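Local coordinates for universal stress protein MJ0577 (Methanocaldococcus jannaschii, PDB 1MJH) that binds ATP together with a manganese ion as a homodimeric member of the universal stress protein A family, at residues B[124-129]-B[140-145]. Sequence-based numbering, arbitrary orientation.
Sequences IIMGSH and GSVTEN. With ATP (adenosine-5'-triphosphate), chain F.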
loop_
_atom_site.group_PDB
_atom_site.type_symbol
_atom_site.label_atom_id
_atom_site.label_comp_id
_atom_site.label_asym_id
_atom_site.label_seq_id
_atom_site.Cartn_x
_atom_site.Cartn_y
_atom_site.Cartn_z
ATOM N N ILE B 124 6.750 -2.623 -2.497
ATOM C CA ILE B 124 6.513 -2.078 -3.820
ATOM C C ILE B 124 5.790 -0.737 -3.615
ATOM O O ILE B 124 4.799 -0.748 -2.877
ATOM C CB ILE B 124 5.569 -2.991 -4.627
ATOM C CG1 ILE B 124 6.236 -4.424 -4.688
ATOM C CG2 ILE B 124 5.519 -2.436 -6.033
ATOM C CD1 ILE B 124 5.370 -5.378 -5.456
ATOM N N ILE B 125 6.286 0.355 -4.178
ATOM C CA ILE B 125 5.592 1.674 -4.008
ATOM C C ILE B 125 5.082 2.080 -5.411
ATOM O O ILE B 125 5.875 2.221 -6.343
ATOM C CB ILE B 125 6.584 2.692 -3.445
ATOM C CG1 ILE B 125 6.990 2.322 -2.005
ATOM C CG2 ILE B 125 5.879 4.075 -3.412
ATOM C CD1 ILE B 125 7.973 3.305 -1.361
ATOM N N MET B 126 3.771 2.246 -5.593
ATOM C CA MET B 126 3.229 2.451 -6.969
ATOM C C MET B 126 2.025 3.373 -6.910
ATOM O O MET B 126 1.449 3.535 -5.828
ATOM C CB MET B 126 2.941 1.082 -7.684
ATOM C CG MET B 126 1.756 0.303 -7.016
ATOM S SD MET B 126 1.701 -1.535 -7.499
ATOM C CE MET B 126 1.581 -1.270 -9.281
ATOM N N GLY B 127 1.610 3.879 -8.095
ATOM C CA GLY B 127 0.396 4.715 -8.065
ATOM C C GLY B 127 -0.853 3.851 -8.060
ATOM O O GLY B 127 -0.846 2.664 -8.401
ATOM N N SER B 128 -1.992 4.491 -7.676
ATOM C CA SER B 128 -3.285 3.818 -7.788
ATOM C C SER B 128 -3.774 3.757 -9.239
ATOM O O SER B 128 -4.583 2.889 -9.610
ATOM C CB SER B 128 -4.341 4.546 -6.964
ATOM O OG SER B 128 -4.512 5.877 -7.464
ATOM N N HIS B 129 -3.336 4.717 -10.069
ATOM C CA HIS B 129 -3.752 4.848 -11.461
ATOM C C HIS B 129 -2.532 5.240 -12.290
ATOM O O HIS B 129 -1.446 5.364 -11.748
ATOM C CB HIS B 129 -4.832 5.976 -11.634
ATOM C CG HIS B 129 -6.116 5.698 -10.897
ATOM N ND1 HIS B 129 -6.295 5.758 -9.534
ATOM C CD2 HIS B 129 -7.331 5.338 -11.418
ATOM C CE1 HIS B 129 -7.542 5.438 -9.241
ATOM N NE2 HIS B 129 -8.214 5.170 -10.383
ATOM N N GLY B 140 -6.539 1.190 -10.753
ATOM C CA GLY B 140 -6.039 0.708 -12.074
ATOM C C GLY B 140 -5.836 -0.821 -11.995
ATOM O O GLY B 140 -5.574 -1.330 -10.923
ATOM N N SER B 141 -5.840 -1.458 -13.165
ATOM C CA SER B 141 -5.718 -2.896 -13.274
ATOM C C SER B 141 -4.304 -3.381 -12.981
ATOM O O SER B 141 -4.233 -4.496 -12.434
ATOM C CB SER B 141 -6.159 -3.417 -14.662
ATOM O OG SER B 141 -5.202 -3.081 -15.632
ATOM N N VAL B 142 -3.248 -2.544 -13.192
ATOM C CA VAL B 142 -1.926 -3.114 -12.851
ATOM C C VAL B 142 -1.774 -3.190 -11.338
ATOM O O VAL B 142 -1.409 -4.190 -10.746
ATOM C CB VAL B 142 -0.812 -2.263 -13.497
ATOM C CG1 VAL B 142 0.568 -2.815 -13.111
ATOM C CG2 VAL B 142 -0.947 -2.190 -15.016
ATOM N N THR B 143 -2.206 -2.090 -10.647
ATOM C CA THR B 143 -2.133 -2.106 -9.185
ATOM C C THR B 143 -3.032 -3.162 -8.566
ATOM O O THR B 143 -2.585 -3.858 -7.654
ATOM C CB THR B 143 -2.495 -0.730 -8.563
ATOM O OG1 THR B 143 -1.614 0.177 -9.258
ATOM C CG2 THR B 143 -2.284 -0.758 -7.071
ATOM N N GLU B 144 -4.271 -3.288 -9.064
ATOM C CA GLU B 144 -5.127 -4.340 -8.495
ATOM C C GLU B 144 -4.517 -5.729 -8.695
ATOM O O GLU B 144 -4.505 -6.488 -7.742
ATOM C CB GLU B 144 -6.515 -4.273 -9.151
ATOM C CG GLU B 144 -7.436 -5.257 -8.367
ATOM C CD GLU B 144 -8.876 -5.140 -8.785
ATOM O OE1 GLU B 144 -9.279 -4.165 -9.451
ATOM O OE2 GLU B 144 -9.669 -6.061 -8.435
ATOM N N ASN B 145 -3.964 -6.011 -9.872
ATOM C CA ASN B 145 -3.312 -7.339 -10.035
ATOM C C ASN B 145 -2.065 -7.505 -9.200
ATOM O O ASN B 145 -1.787 -8.612 -8.708
ATOM C CB ASN B 145 -2.901 -7.488 -11.504
ATOM C CG ASN B 145 -3.954 -8.039 -12.411
ATOM O OD1 ASN B 145 -4.508 -9.133 -12.214
ATOM N ND2 ASN B 145 -4.265 -7.305 -13.491
HETATM P PG ATP F . -5.419 0.606 -16.739
HETATM O O1G ATP F . -6.030 -0.538 -16.007
HETATM O O2G ATP F . -4.117 0.226 -17.179
HETATM O O3G ATP F . -6.251 1.087 -17.851
HETATM P PB ATP F . -4.402 2.939 -15.244
HETATM O O1B ATP F . -5.155 4.136 -14.848
HETATM O O2B ATP F . -3.481 3.246 -16.342
HETATM O O3B ATP F . -5.401 1.777 -15.605
HETATM P PA ATP F . -2.402 1.317 -13.740
HETATM O O1A ATP F . -2.954 0.231 -12.969
HETATM O O2A ATP F . -1.774 1.004 -14.978
HETATM O O3A ATP F . -3.607 2.411 -13.966
HETATM O "O5'" ATP F . -1.361 2.257 -13.019
HETATM C "C5'" ATP F . -1.108 2.002 -11.614
HETATM C "C4'" ATP F . 0.387 2.047 -11.359
HETATM O "O4'" ATP F . 0.972 0.830 -11.974
HETATM C "C3'" ATP F . 1.173 3.179 -12.001
HETATM O "O3'" ATP F . 1.094 4.406 -11.262
HETATM C "C2'" ATP F . 2.591 2.557 -12.021
HETATM O "O2'" ATP F . 3.166 2.660 -10.703
HETATM C "C1'" ATP F . 2.264 1.087 -12.393
HETATM N N9 ATP F . 2.398 0.802 -13.815
HETATM C C8 ATP F . 1.450 0.774 -14.777
HETATM N N7 ATP F . 1.896 0.394 -15.959
HETATM C C5 ATP F . 3.185 0.218 -15.779
HETATM C C6 ATP F . 4.169 -0.176 -16.671
HETATM N N6 ATP F . 3.879 -0.413 -17.951
HETATM N N1 ATP F . 5.405 -0.282 -16.194
HETATM C C2 ATP F . 5.689 -0.055 -14.870
HETATM N N3 ATP F . 4.804 0.322 -13.930
HETATM C C4 ATP F . 3.586 0.455 -14.503
#
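The ATP site of this universal stress protein is built here where strand 123-127 ends and helix 141-149 begins, the first two elements of a beta-alpha-beta unit, and Thr143 reaches across to Gly127 to join them. Thr143 OG1 gives its proton to Gly127 O (2.7 Å), meeting the carbonyl oxygen almost head-on. With OG1 turned opposite its own carbonyl carbon (chi1 -53°), the hydroxyl also lies against ATP C5'. Nearer the phosphates, Gly140, the N-cap residue, donates its N-H to Ser128 O at 2.8 Å in a nearly straight bond (162°); the same N lies above one face of the His129 ring, toward its rim. Ser128 OG is hydrogen-bonded to His129 ND1 at the ring edge, and His129 NE2 to Ile137 O. Met126 and Thr143 run past each other in opposite directions: the methionine chain bends at its last torsion and brings CE to 3.5 Å from Thr143 OG1, with ATP O4' equally near. The ribose is held by Gly127 N, which donates to ATP O2', and by His129 O, which accepts from ATP O3' (2.8 Å). Losing the Thr143 hydroxyl to an alanine here would probably leave Gly127 O without this donor and open a gap beside Met126 CE. At the helix start, Ser141 N and OG both donate to ATP O1G, the hydroxyl at 2.7 Å. Val142 N donates to ATP O1A (2.8 Å). Phosphate oxygens thus accept hydrogen bonds from N-H groups of the helix's first turn, whose dipole would be expected to help stabilise their negative charge.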